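Local coordinates for protein putidaredoxin reductase (Pseudomonas putida, PDB 1Q1R) that probably passes electrons from NADH through its bound FAD to putidaredoxin, as the reductase component of the cytochrome P450cam monooxygenase system, at residues G211-G216 / L230-T235; Y293-R298 / V341-G346; Y334-K339 / T376-V381. All coordinates share one frame; numbering follows the deposited sequence.

Going from the N terminus, contact 1 comes first and closes a short loop, pairing 211-216 with 230-235 in a beta hairpin of the pyridine nucleotide-disulphide oxidoreductase part of the chain. It is complete before the other two begin. Contact 2 then joins 293-298 to 341-346, and contact 3 joins 334-339 to 376-381; their segments alternate, so the two loops cross. Both use strand 336-342, whose start pairs with strand 370-377 in contact 3 and whose end, with the loop after it, meets 293-298 in contact 2. Contact 2 thus ties the oxidoreductase part to the C-terminal sheet, two of whose neighbouring strands contact 3 pairs. Contact 1 stands apart, its centre about 33 Å from each of theirs.

Contact 1. Residues G211-G216 / L230-T235; sequences GTQVCG and LCEDGT
Leu230, on the inner strand of a beta hairpin, rests CD2 3.3 Å from Gly216 O; at Gly216 there is only backbone beneath this methyl. Its carbonyl faces two successive residues, Cys215 and Gly216, which makes a classic beta bulge. Cys215 N donates to Leu230 O at 2.9 Å, Gly216 N adds a weak bond to the same oxygen, and Leu230 N returns a bond to Gly216 O at 2.9 Å. With chi1 of 67° Cys215 SG sits between its own backbone N and carbonyl carbon, and this brings the sulfur back over the partner strand, 3.9 Å from Leu230 CB.

After Cys231 its strand leaves the pairing in a type I turn, Cys231 to Gly234, that leads to strand 236-238. Glu232 N closes on Gln213 O at 2.7 Å in a nearly linear bond. The side chains of Gln213 and Glu232 run side by side in the same direction, but their flat ends are turned almost perpendicular, 85° apart. Gln213 is extended as far as its amide, whereas Glu232 bends at chi2 (52°), which carries OE1 over to Cys215 CB at 3.5 Å. Cys231 and Thr212 meet on the other side of the hairpin from this polar pair: the methyl CG2 of Thr212 touches Cys231 SG at 3.6 Å. Asp233 OD1 in the turn accepts, on its syn side, the hydroxyl of Thr235 just after it, and a water joins Asp233 N to Gln213 N, its bond to the latter weak.

The hairpin is a surface feature. Strand 214-219 is an outer strand of a three-stranded antiparallel sheet, strand 226-231 is the middle one, and strand 236-238 flanks it, where Arg236 and Leu237 touch Leu230 and Cys231.

Contact 2. Residues Y293-R298 / V341-G346; sequences YDRWVR and VGLSEG
This contact joins the pyridine nucleotide-disulphide oxidoreductase part of the chain to the reductase C-terminal part: strand 295-298, at the edge of a small mixed sheet, and Tyr293 just before it pack on the loop that follows strand 336-342. Leu343 is the residue at its centre. Its CB lies over one face of the Tyr293 ring, 4.3 Å from the ring centroid and 16° off the normal, a CH-pi contact. Its CD1 reaches Tyr293 CD1 at 4.1 Å and meets Val297 CG1 tip to tip.

The phenol oxygen of Tyr293 passes beyond Leu343 to the backbone. Leu343 N donates to Tyr293 OH at 3.1 Å, and the same hydroxyl is hydrogen-bonded to Leu372 O, so two bonds fix this buried oxygen. Tyr293 OH also lies 3.1 Å from Gly342 CA, where the backbone runs without a side chain.

Arg295 comes in on another flank of Leu343, about a right angle round from the tyrosine. It leaves the backbone with chi1 near 73° and then runs straight to NE, which lays the guanidinium beside Leu343 CB, with NH2 3.6 Å from it. Glu345 stacks its carboxylate on one face of the guanidinium, the planes 21° apart; OE2 is 3.8 Å from Arg295 NE, a long salt bridge of charges alone, as no N-H points at the oxygen. A water in the guanidinium plane accepts from Arg295 NH2 at 2.7 Å and donates to Leu343 O and Glu345 O, bridging both loop carbonyls to the arginine.

Helix 380-391 borders the contact through Ile390 on Tyr293, Arg370 of strand 370-377 also touches the ring, and Phe288 of strand 286-290 lies against Val297.

Contact 3. Residues Y334-K339 / T376-V381; sequences YEIGLK and TVNRPV
Val377 presents both its methyls to strand 336-342: CG1 touches Ile336 CG2 at 3.7 Å and CG2 touches Leu338 CD2 at 3.6 Å. Leu338 runs alongside the valine, while Ile336 is angled across it.

Lys339 and Thr376 form a hydrogen-bonded antiparallel pair: Lys339 N donates to Thr376 O at 3.0 Å, and Lys339 O accepts from Thr376 N at 2.8 Å and, besides, from Thr376 OG1 at 2.9 Å; chi1 of 64° turns the Thr376 hydroxyl back onto that oxygen. Asn378 grips Gly337 at both ends, its N donating to Gly337 O at 2.7 Å and its OD1 accepting Gly337 N at 2.8 Å, the donor sitting above the amide plane. Asn378 ND2 is held by Pro359 O. One water joins Gly337 O, Thr376 OG1 and Arg379 N, at the N-cap of helix 380-391, and another bridges Lys339 NZ to Pro380 O.

These are two neighbouring strands of the five-stranded C-terminal sheet. Strand 328-333 flanks 336-342, strand 360-367 flanks 370-377, and helix 191-204 packs over Ile336 and Leu338 through Leu200 and Tyr197.

Contact 1. Residues G211-G216 / L230-T235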
ATOM      1  N   GLY A 211      -5.414   1.938  22.348  1.00 33.87           N
ATOM      2  CA  GLY A 211      -4.578   2.300  23.475  1.00 35.66           C
ATOM      3  C   GLY A 211      -4.089   1.051  24.186  1.00 36.48           C
ATOM      4  O   GLY A 211      -3.873   1.054  25.401  1.00 36.47           O
ATOM      5  N   THR A 212      -3.920  -0.025  23.424  1.00 36.39           N
ATOM      6  CA  THR A 212      -3.460  -1.291  23.983  1.00 36.46           C
ATOM      7  C   THR A 212      -2.083  -1.644  23.446  1.00 36.26           C
ATOM      8  O   THR A 212      -1.821  -1.519  22.250  1.00 36.32           O
ATOM      9  CB  THR A 212      -4.431  -2.439  23.646  1.00 36.63           C
ATOM     10  OG1 THR A 212      -5.712  -2.172  24.231  1.00 37.18           O
ATOM     11  CG2 THR A 212      -3.898  -3.756  24.184  1.00 36.35           C
ATOM     12  N   GLN A 213      -1.206  -2.085  24.341  1.00 35.51           N
ATOM     13  CA  GLN A 213       0.151  -2.453  23.971  1.00 35.79           C
ATOM     14  C   GLN A 213       0.421  -3.921  24.319  1.00 34.87           C
ATOM     15  O   GLN A 213       0.134  -4.367  25.434  1.00 33.77           O
ATOM     16  CB  GLN A 213       1.144  -1.548  24.703  1.00 37.47           C
ATOM     17  CG  GLN A 213       2.599  -1.787  24.346  1.00 40.79           C
ATOM     18  CD  GLN A 213       3.545  -0.926  25.165  1.00 43.74           C
ATOM     19  OE1 GLN A 213       3.611  -1.045  26.394  1.00 45.63           O
ATOM     20  NE2 GLN A 213       4.283  -0.051  24.489  1.00 44.98           N
ATOM     21  N   VAL A 214       0.951  -4.665  23.353  1.00 32.76           N
ATOM     22  CA  VAL A 214       1.287  -6.066  23.573  1.00 31.25           C
ATOM     23  C   VAL A 214       2.639  -6.198  24.267  1.00 29.95           C
ATOM     24  O   VAL A 214       3.620  -5.629  23.783  1.00 29.82           O
ATOM     25  CB  VAL A 214       1.288  -6.861  22.255  1.00 31.42           C
ATOM     26  CG1 VAL A 214       1.757  -8.288  22.492  1.00 20.00           C
ATOM     27  CG2 VAL A 214      -0.097  -6.844  21.624  1.00 30.75           C
ATOM     28  N   CYS A 215       2.694  -6.900  25.384  1.00 28.94           N
ATOM     29  CA  CYS A 215       3.963  -7.036  26.088  1.00 28.05           C
ATOM     30  C   CYS A 215       4.604  -8.400  25.882  1.00 27.12           C
ATOM     31  O   CYS A 215       5.790  -8.579  26.161  1.00 26.77           O
ATOM     32  CB  CYS A 215       3.782  -6.767  27.588  1.00 28.74           C
ATOM     33  SG  CYS A 215       2.793  -7.989  28.468  1.00 29.87           S
ATOM     34  N   GLY A 216       3.830  -9.366  25.392  1.00 26.07           N
ATOM     35  CA  GLY A 216       4.393 -10.686  25.169  1.00 25.56           C
ATOM     36  C   GLY A 216       3.403 -11.766  24.787  1.00 25.54           C
ATOM     37  O   GLY A 216       2.234 -11.489  24.502  1.00 24.62           O
ATOM     38  N   LEU A 230      -0.431 -11.351  25.510  1.00 24.63           N
ATOM     39  CA  LEU A 230      -0.545 -10.622  26.771  1.00 26.75           C
ATOM     40  C   LEU A 230      -0.408  -9.126  26.549  1.00 27.17           C
ATOM     41  O   LEU A 230       0.475  -8.676  25.824  1.00 26.89           O
ATOM     42  CB  LEU A 230       0.530 -11.069  27.775  1.00 27.24           C
ATOM     43  CG  LEU A 230       0.653 -12.537  28.201  1.00 29.35           C
ATOM     44  CD1 LEU A 230      -0.696 -13.240  28.127  1.00 29.55           C
ATOM     45  CD2 LEU A 230       1.644 -13.225  27.292  1.00 31.18           C
ATOM     46  N   CYS A 231      -1.284  -8.358  27.180  1.00 29.43           N
ATOM     47  CA  CYS A 231      -1.240  -6.908  27.054  1.00 31.45           C
ATOM     48  C   CYS A 231      -0.522  -6.302  28.246  1.00 32.47           C
ATOM     49  O   CYS A 231      -0.515  -6.874  29.334  1.00 32.49           O
ATOM     50  CB  CYS A 231      -2.653  -6.345  26.970  1.00 31.44           C
ATOM     51  SG  CYS A 231      -3.601  -7.024  25.602  1.00 31.86           S
ATOM     52  N   GLU A 232       0.073  -5.135  28.030  1.00 33.80           N
ATOM     53  CA  GLU A 232       0.806  -4.425  29.069  1.00 35.62           C
ATOM     54  C   GLU A 232      -0.016  -4.224  30.345  1.00 35.60           C
ATOM     55  O   GLU A 232       0.531  -4.219  31.448  1.00 34.87           O
ATOM     56  CB  GLU A 232       1.277  -3.075  28.520  1.00 36.86           C
ATOM     57  CG  GLU A 232       2.090  -2.241  29.490  1.00 40.28           C
ATOM     58  CD  GLU A 232       3.251  -3.006  30.096  1.00 41.94           C
ATOM     59  OE1 GLU A 232       3.962  -3.712  29.348  1.00 43.31           O
ATOM     60  OE2 GLU A 232       3.458  -2.890  31.324  1.00 42.78           O
ATOM     61  N   ASP A 233      -1.328  -4.071  30.201  1.00 35.92           N
ATOM     62  CA  ASP A 233      -2.183  -3.864  31.363  1.00 36.90           C
ATOM     63  C   ASP A 233      -2.588  -5.169  32.052  1.00 36.86           C
ATOM     64  O   ASP A 233      -3.477  -5.174  32.905  1.00 36.31           O
ATOM     65  CB  ASP A 233      -3.429  -3.078  30.956  1.00 39.01           C
ATOM     66  CG  ASP A 233      -4.430  -3.923  30.212  1.00 41.45           C
ATOM     67  OD1 ASP A 233      -4.010  -4.829  29.456  1.00 41.28           O
ATOM     68  OD2 ASP A 233      -5.642  -3.674  30.381  1.00 42.90           O
ATOM     69  N   GLY A 234      -1.947  -6.274  31.670  1.00 36.60           N
ATOM     70  CA  GLY A 234      -2.239  -7.558  32.291  1.00 35.41           C
ATOM     71  C   GLY A 234      -3.332  -8.411  31.669  1.00 35.79           C
ATOM     72  O   GLY A 234      -3.647  -9.488  32.181  1.00 35.24           O
ATOM     73  N   THR A 235      -3.913  -7.948  30.570  1.00 34.55           N
ATOM     74  CA  THR A 235      -4.973  -8.707  29.920  1.00 34.00           C
ATOM     75  C   THR A 235      -4.419  -9.894  29.134  1.00 32.47           C
ATOM     76  O   THR A 235      -3.488  -9.742  28.345  1.00 32.09           O
ATOM     77  CB  THR A 235      -5.771  -7.830  28.936  1.00 35.16           C
ATOM     78  OG1 THR A 235      -6.219  -6.640  29.598  1.00 36.63           O
ATOM     79  CG2 THR A 235      -6.977  -8.597  28.413  1.00 35.19           C
TER
HETATM   80  O   HOH W   1      -2.309  -2.537  27.510  1.00 22.32           O

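Contact 2. Residues Y293-R298 / V341-G346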
ATOM      1  N   TYR A 293       1.325  18.912  -3.114  1.00 37.80           N
ATOM      2  CA  TYR A 293       1.360  19.281  -1.703  1.00 37.33           C
ATOM      3  C   TYR A 293       2.679  19.946  -1.319  1.00 37.48           C
ATOM      4  O   TYR A 293       2.911  20.262  -0.150  1.00 36.79           O
ATOM      5  CB  TYR A 293       1.129  18.051  -0.821  1.00 37.44           C
ATOM      6  CG  TYR A 293      -0.230  17.428  -1.019  1.00 37.02           C
ATOM      7  CD1 TYR A 293      -0.459  16.518  -2.051  1.00 36.80           C
ATOM      8  CD2 TYR A 293      -1.304  17.792  -0.209  1.00 36.71           C
ATOM      9  CE1 TYR A 293      -1.726  15.987  -2.274  1.00 36.56           C
ATOM     10  CE2 TYR A 293      -2.572  17.271  -0.422  1.00 36.58           C
ATOM     11  CZ  TYR A 293      -2.779  16.370  -1.455  1.00 36.84           C
ATOM     12  OH  TYR A 293      -4.039  15.866  -1.676  1.00 35.83           O
ATOM     13  N   ASP A 294       3.538  20.156  -2.310  1.00 38.14           N
ATOM     14  CA  ASP A 294       4.833  20.786  -2.089  1.00 39.83           C
ATOM     15  C   ASP A 294       5.582  20.182  -0.900  1.00 39.70           C
ATOM     16  O   ASP A 294       5.922  20.888   0.052  1.00 39.72           O
ATOM     17  CB  ASP A 294       4.657  22.294  -1.863  1.00 41.60           C
ATOM     18  CG  ASP A 294       5.983  23.039  -1.816  1.00 43.89           C
ATOM     19  OD1 ASP A 294       6.005  24.182  -1.306  1.00 44.21           O
ATOM     20  OD2 ASP A 294       7.001  22.487  -2.295  1.00 44.76           O
ATOM     21  N   ARG A 295       5.816  18.873  -0.948  1.00 39.41           N
ATOM     22  CA  ARG A 295       6.556  18.194   0.110  1.00 39.32           C
ATOM     23  C   ARG A 295       6.952  16.781  -0.301  1.00 38.65           C
ATOM     24  O   ARG A 295       6.384  16.208  -1.234  1.00 38.09           O
ATOM     25  CB  ARG A 295       5.757  18.158   1.418  1.00 40.41           C
ATOM     26  CG  ARG A 295       4.578  17.202   1.466  1.00 40.99           C
ATOM     27  CD  ARG A 295       4.169  16.982   2.922  1.00 42.97           C
ATOM     28  NE  ARG A 295       2.999  16.120   3.071  1.00 43.95           N
ATOM     29  CZ  ARG A 295       1.743  16.521   2.894  1.00 44.73           C
ATOM     30  NH1 ARG A 295       1.483  17.781   2.564  1.00 44.66           N
ATOM     31  NH2 ARG A 295       0.744  15.659   3.044  1.00 44.74           N
ATOM     32  N   TRP A 296       7.947  16.232   0.391  1.00 37.94           N
ATOM     33  CA  TRP A 296       8.437  14.892   0.098  1.00 36.80           C
ATOM     34  C   TRP A 296       7.600  13.843   0.798  1.00 35.67           C
ATOM     35  O   TRP A 296       7.378  13.913   2.008  1.00 36.12           O
ATOM     36  CB  TRP A 296       9.900  14.752   0.524  1.00 37.48           C
ATOM     37  CG  TRP A 296      10.797  15.682  -0.207  1.00 38.28           C
ATOM     38  CD1 TRP A 296      11.007  17.003   0.066  1.00 38.72           C
ATOM     39  CD2 TRP A 296      11.559  15.387  -1.380  1.00 38.98           C
ATOM     40  NE1 TRP A 296      11.850  17.551  -0.869  1.00 38.54           N
ATOM     41  CE2 TRP A 296      12.205  16.581  -1.770  1.00 39.33           C
ATOM     42  CE3 TRP A 296      11.758  14.228  -2.145  1.00 39.61           C
ATOM     43  CZ2 TRP A 296      13.040  16.652  -2.893  1.00 39.82           C
ATOM     44  CZ3 TRP A 296      12.589  14.298  -3.263  1.00 40.11           C
ATOM     45  CH2 TRP A 296      13.218  15.504  -3.624  1.00 40.07           C
ATOM     46  N   VAL A 297       7.135  12.866   0.029  1.00 34.02           N
ATOM     47  CA  VAL A 297       6.305  11.800   0.577  1.00 31.53           C
ATOM     48  C   VAL A 297       6.709  10.454  -0.009  1.00 30.42           C
ATOM     49  O   VAL A 297       7.424  10.395  -1.005  1.00 30.00           O
ATOM     50  CB  VAL A 297       4.818  12.028   0.231  1.00 31.25           C
ATOM     51  CG1 VAL A 297       4.371  13.405   0.697  1.00 30.25           C
ATOM     52  CG2 VAL A 297       4.611  11.888  -1.273  1.00 30.35           C
ATOM     53  N   ARG A 298       6.259   9.379   0.634  1.00 29.72           N
ATOM     54  CA  ARG A 298       6.500   8.020   0.155  1.00 28.12           C
ATOM     55  C   ARG A 298       5.128   7.357   0.255  1.00 27.32           C
ATOM     56  O   ARG A 298       4.551   7.267   1.337  1.00 26.51           O
ATOM     57  CB  ARG A 298       7.518   7.265   1.024  1.00 27.93           C
ATOM     58  CG  ARG A 298       7.813   5.846   0.482  1.00 28.51           C
ATOM     59  CD  ARG A 298       8.993   5.178   1.178  1.00 27.82           C
ATOM     60  NE  ARG A 298       8.738   4.983   2.600  1.00 28.31           N
ATOM     61  CZ  ARG A 298       7.885   4.092   3.089  1.00 28.60           C
ATOM     62  NH1 ARG A 298       7.204   3.302   2.268  1.00 28.70           N
ATOM     63  NH2 ARG A 298       7.702   4.003   4.397  1.00 28.74           N
ATOM     64  N   VAL A 341      -8.896   9.790  -1.556  1.00 31.70           N
ATOM     65  CA  VAL A 341      -8.101  10.587  -2.486  1.00 31.73           C
ATOM     66  C   VAL A 341      -7.422  11.739  -1.749  1.00 31.78           C
ATOM     67  O   VAL A 341      -8.023  12.374  -0.883  1.00 30.82           O
ATOM     68  CB  VAL A 341      -8.958  11.164  -3.643  1.00 31.95           C
ATOM     69  CG1 VAL A 341     -10.107  11.991  -3.092  1.00 32.42           C
ATOM     70  CG2 VAL A 341      -8.085  12.012  -4.555  1.00 31.23           C
ATOM     71  N   GLY A 342      -6.161  11.989  -2.092  1.00 32.19           N
ATOM     72  CA  GLY A 342      -5.412  13.061  -1.465  1.00 31.19           C
ATOM     73  C   GLY A 342      -4.756  12.658  -0.161  1.00 32.45           C
ATOM     74  O   GLY A 342      -4.907  11.524   0.303  1.00 31.96           O
ATOM     75  N   LEU A 343      -4.024  13.599   0.431  1.00 32.09           N
ATOM     76  CA  LEU A 343      -3.333  13.378   1.694  1.00 33.51           C
ATOM     77  C   LEU A 343      -3.920  14.337   2.722  1.00 33.56           C
ATOM     78  O   LEU A 343      -3.893  15.551   2.535  1.00 33.33           O
ATOM     79  CB  LEU A 343      -1.832  13.633   1.519  1.00 32.99           C
ATOM     80  CG  LEU A 343      -1.199  12.810   0.391  1.00 34.29           C
ATOM     81  CD1 LEU A 343       0.269  13.176   0.232  1.00 33.77           C
ATOM     82  CD2 LEU A 343      -1.358  11.322   0.696  1.00 33.76           C
ATOM     83  N   SER A 344      -4.448  13.779   3.806  1.00 35.07           N
ATOM     84  CA  SER A 344      -5.085  14.555   4.869  1.00 37.29           C
ATOM     85  C   SER A 344      -4.152  15.314   5.811  1.00 39.34           C
ATOM     86  O   SER A 344      -4.589  16.205   6.544  1.00 39.53           O
ATOM     87  CB  SER A 344      -5.974  13.631   5.698  1.00 36.98           C
ATOM     88  OG  SER A 344      -5.218  12.561   6.242  1.00 36.42           O
ATOM     89  N   GLU A 345      -2.873  14.961   5.790  1.00 41.07           N
ATOM     90  CA  GLU A 345      -1.884  15.589   6.661  1.00 43.08           C
ATOM     91  C   GLU A 345      -1.947  17.120   6.661  1.00 42.77           C
ATOM     92  O   GLU A 345      -1.809  17.760   5.621  1.00 42.83           O
ATOM     93  CB  GLU A 345      -0.485  15.112   6.253  1.00 45.10           C
ATOM     94  CG  GLU A 345       0.611  15.369   7.272  1.00 49.36           C
ATOM     95  CD  GLU A 345       1.287  16.709   7.082  1.00 52.03           C
ATOM     96  OE1 GLU A 345       0.604  17.747   7.216  1.00 53.99           O
ATOM     97  OE2 GLU A 345       2.505  16.723   6.797  1.00 53.23           O
ATOM     98  N   GLY A 346      -2.167  17.700   7.840  1.00 42.31           N
ATOM     99  CA  GLY A 346      -2.219  19.147   7.961  1.00 41.71           C
ATOM    100  C   GLY A 346      -3.594  19.794   7.929  1.00 41.53           C
ATOM    101  O   GLY A 346      -3.700  21.021   7.870  1.00 41.66           O
TER
HETATM  102  O   HOH W   2      -1.632  16.929   2.976  1.00 41.73           O

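Contact 3. Residues Y334-K339 / T376-V381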
ATOM      1  N   TYR A 334     -16.138  -5.487   4.656  1.00 24.54           N
ATOM      2  CA  TYR A 334     -17.553  -5.834   4.713  1.00 25.54           C
ATOM      3  C   TYR A 334     -18.300  -5.326   3.480  1.00 27.63           C
ATOM      4  O   TYR A 334     -19.357  -4.706   3.595  1.00 28.05           O
ATOM      5  CB  TYR A 334     -18.197  -5.257   5.978  1.00 25.02           C
ATOM      6  CG  TYR A 334     -17.460  -5.595   7.253  1.00 23.91           C
ATOM      7  CD1 TYR A 334     -16.801  -4.606   7.983  1.00 23.61           C
ATOM      8  CD2 TYR A 334     -17.413  -6.905   7.725  1.00 23.30           C
ATOM      9  CE1 TYR A 334     -16.111  -4.915   9.158  1.00 24.14           C
ATOM     10  CE2 TYR A 334     -16.723  -7.225   8.895  1.00 23.61           C
ATOM     11  CZ  TYR A 334     -16.078  -6.227   9.606  1.00 23.02           C
ATOM     12  OH  TYR A 334     -15.410  -6.541  10.767  1.00 23.66           O
ATOM     13  N   GLU A 335     -17.742  -5.583   2.304  1.00 29.50           N
ATOM     14  CA  GLU A 335     -18.355  -5.177   1.038  1.00 33.42           C
ATOM     15  C   GLU A 335     -18.618  -3.677   0.911  1.00 33.76           C
ATOM     16  O   GLU A 335     -19.413  -3.255   0.072  1.00 34.93           O
ATOM     17  CB  GLU A 335     -19.671  -5.935   0.815  1.00 35.62           C
ATOM     18  CG  GLU A 335     -19.514  -7.441   0.640  1.00 40.08           C
ATOM     19  CD  GLU A 335     -20.850  -8.156   0.529  1.00 43.32           C
ATOM     20  OE1 GLU A 335     -21.607  -7.875  -0.425  1.00 45.21           O
ATOM     21  OE2 GLU A 335     -21.150  -9.000   1.401  1.00 46.60           O
ATOM     22  N   ILE A 336     -17.961  -2.878   1.745  1.00 33.28           N
ATOM     23  CA  ILE A 336     -18.124  -1.430   1.698  1.00 33.55           C
ATOM     24  C   ILE A 336     -17.067  -0.829   0.773  1.00 33.85           C
ATOM     25  O   ILE A 336     -15.883  -1.143   0.884  1.00 34.06           O
ATOM     26  CB  ILE A 336     -17.974  -0.808   3.099  1.00 32.82           C
ATOM     27  CG1 ILE A 336     -19.127  -1.263   3.991  1.00 33.86           C
ATOM     28  CG2 ILE A 336     -17.929   0.710   2.997  1.00 33.99           C
ATOM     29  CD1 ILE A 336     -19.029  -0.759   5.416  1.00 33.73           C
ATOM     30  N   GLY A 337     -17.502   0.027  -0.146  1.00 33.73           N
ATOM     31  CA  GLY A 337     -16.573   0.651  -1.069  1.00 32.35           C
ATOM     32  C   GLY A 337     -15.885   1.854  -0.456  1.00 31.69           C
ATOM     33  O   GLY A 337     -16.435   2.957  -0.432  1.00 31.51           O
ATOM     34  N   LEU A 338     -14.676   1.640   0.047  1.00 30.53           N
ATOM     35  CA  LEU A 338     -13.906   2.709   0.664  1.00 29.37           C
ATOM     36  C   LEU A 338     -12.855   3.222  -0.314  1.00 29.40           C
ATOM     37  O   LEU A 338     -11.957   2.481  -0.715  1.00 27.98           O
ATOM     38  CB  LEU A 338     -13.230   2.185   1.930  1.00 30.29           C
ATOM     39  CG  LEU A 338     -14.204   1.549   2.933  1.00 30.24           C
ATOM     40  CD1 LEU A 338     -13.453   0.722   3.968  1.00 30.37           C
ATOM     41  CD2 LEU A 338     -15.013   2.648   3.596  1.00 31.64           C
ATOM     42  N   LYS A 339     -12.979   4.486  -0.710  1.00 28.81           N
ATOM     43  CA  LYS A 339     -12.026   5.085  -1.637  1.00 30.64           C
ATOM     44  C   LYS A 339     -11.539   6.414  -1.078  1.00 31.52           C
ATOM     45  O   LYS A 339     -12.334   7.290  -0.731  1.00 32.29           O
ATOM     46  CB  LYS A 339     -12.669   5.277  -3.013  1.00 30.70           C
ATOM     47  CG  LYS A 339     -13.255   3.992  -3.580  1.00 32.22           C
ATOM     48  CD  LYS A 339     -13.691   4.145  -5.029  1.00 34.35           C
ATOM     49  CE  LYS A 339     -12.494   4.196  -5.968  1.00 35.83           C
ATOM     50  NZ  LYS A 339     -12.912   4.297  -7.403  1.00 37.20           N
ATOM     51  N   THR A 376     -14.235   8.717   0.797  1.00 26.09           N
ATOM     52  CA  THR A 376     -15.605   8.423   0.406  1.00 25.50           C
ATOM     53  C   THR A 376     -15.976   7.003   0.796  1.00 25.71           C
ATOM     54  O   THR A 376     -15.162   6.084   0.690  1.00 25.59           O
ATOM     55  CB  THR A 376     -15.817   8.602  -1.112  1.00 25.13           C
ATOM     56  OG1 THR A 376     -15.009   7.662  -1.829  1.00 25.36           O
ATOM     57  CG2 THR A 376     -15.438  10.016  -1.533  1.00 24.84           C
ATOM     58  N   VAL A 377     -17.209   6.836   1.263  1.00 26.16           N
ATOM     59  CA  VAL A 377     -17.718   5.533   1.677  1.00 26.44           C
ATOM     60  C   VAL A 377     -18.956   5.221   0.847  1.00 27.15           C
ATOM     61  O   VAL A 377     -20.022   5.808   1.054  1.00 26.84           O
ATOM     62  CB  VAL A 377     -18.079   5.539   3.175  1.00 26.69           C
ATOM     63  CG1 VAL A 377     -18.754   4.235   3.556  1.00 27.07           C
ATOM     64  CG2 VAL A 377     -16.819   5.755   4.001  1.00 25.78           C
ATOM     65  N   ASN A 378     -18.803   4.291  -0.091  1.00 27.23           N
ATOM     66  CA  ASN A 378     -19.875   3.899  -1.000  1.00 26.69           C
ATOM     67  C   ASN A 378     -20.348   5.080  -1.843  1.00 27.06           C
ATOM     68  O   ASN A 378     -21.534   5.210  -2.134  1.00 26.62           O
ATOM     69  CB  ASN A 378     -21.065   3.294  -0.242  1.00 27.07           C
ATOM     70  CG  ASN A 378     -20.798   1.869   0.232  1.00 27.99           C
ATOM     71  OD1 ASN A 378     -20.064   1.110  -0.413  1.00 27.01           O
ATOM     72  ND2 ASN A 378     -21.407   1.494   1.349  1.00 27.06           N
ATOM     73  N   ARG A 379     -19.412   5.938  -2.237  1.00 26.95           N
ATOM     74  CA  ARG A 379     -19.735   7.091  -3.074  1.00 27.01           C
ATOM     75  C   ARG A 379     -18.714   7.248  -4.197  1.00 26.99           C
ATOM     76  O   ARG A 379     -17.897   8.170  -4.200  1.00 26.09           O
ATOM     77  CB  ARG A 379     -19.802   8.359  -2.223  1.00 27.26           C
ATOM     78  CG  ARG A 379     -20.987   8.353  -1.281  1.00 27.48           C
ATOM     79  CD  ARG A 379     -21.389   9.751  -0.880  1.00 27.68           C
ATOM     80  NE  ARG A 379     -22.596   9.730  -0.066  1.00 27.73           N
ATOM     81  CZ  ARG A 379     -23.230  10.815   0.366  1.00 28.49           C
ATOM     82  NH1 ARG A 379     -22.773  12.029   0.063  1.00 25.88           N
ATOM     83  NH2 ARG A 379     -24.322  10.682   1.108  1.00 28.20           N
ATOM     84  N   PRO A 380     -18.764   6.340  -5.182  1.00 27.45           N
ATOM     85  CA  PRO A 380     -17.857   6.339  -6.330  1.00 27.21           C
ATOM     86  C   PRO A 380     -17.883   7.611  -7.177  1.00 27.24           C
ATOM     87  O   PRO A 380     -16.848   8.045  -7.679  1.00 26.52           O
ATOM     88  CB  PRO A 380     -18.294   5.096  -7.108  1.00 27.64           C
ATOM     89  CG  PRO A 380     -19.752   4.988  -6.791  1.00 27.77           C
ATOM     90  CD  PRO A 380     -19.773   5.270  -5.309  1.00 27.71           C
ATOM     91  N   VAL A 381     -19.059   8.211  -7.335  1.00 26.77           N
ATOM     92  CA  VAL A 381     -19.157   9.424  -8.134  1.00 27.60           C
ATOM     93  C   VAL A 381     -18.515  10.609  -7.422  1.00 26.76           C
ATOM     94  O   VAL A 381     -17.716  11.339  -8.019  1.00 26.82           O
ATOM     95  CB  VAL A 381     -20.624   9.765  -8.475  1.00 28.40           C
ATOM     96  CG1 VAL A 381     -20.680  11.046  -9.300  1.00 28.78           C
ATOM     97  CG2 VAL A 381     -21.254   8.611  -9.249  1.00 29.47           C
TER
HETATM   98  O   HOH W   3     -21.995  -1.506   1.312  1.00 43.43           O
HETATM   99  O   HOH W   4     -16.586   5.192  -2.099  1.00 26.86           O
HETATM  100  O   HOH W   5     -15.057   5.975  -8.428  1.00 36.03           O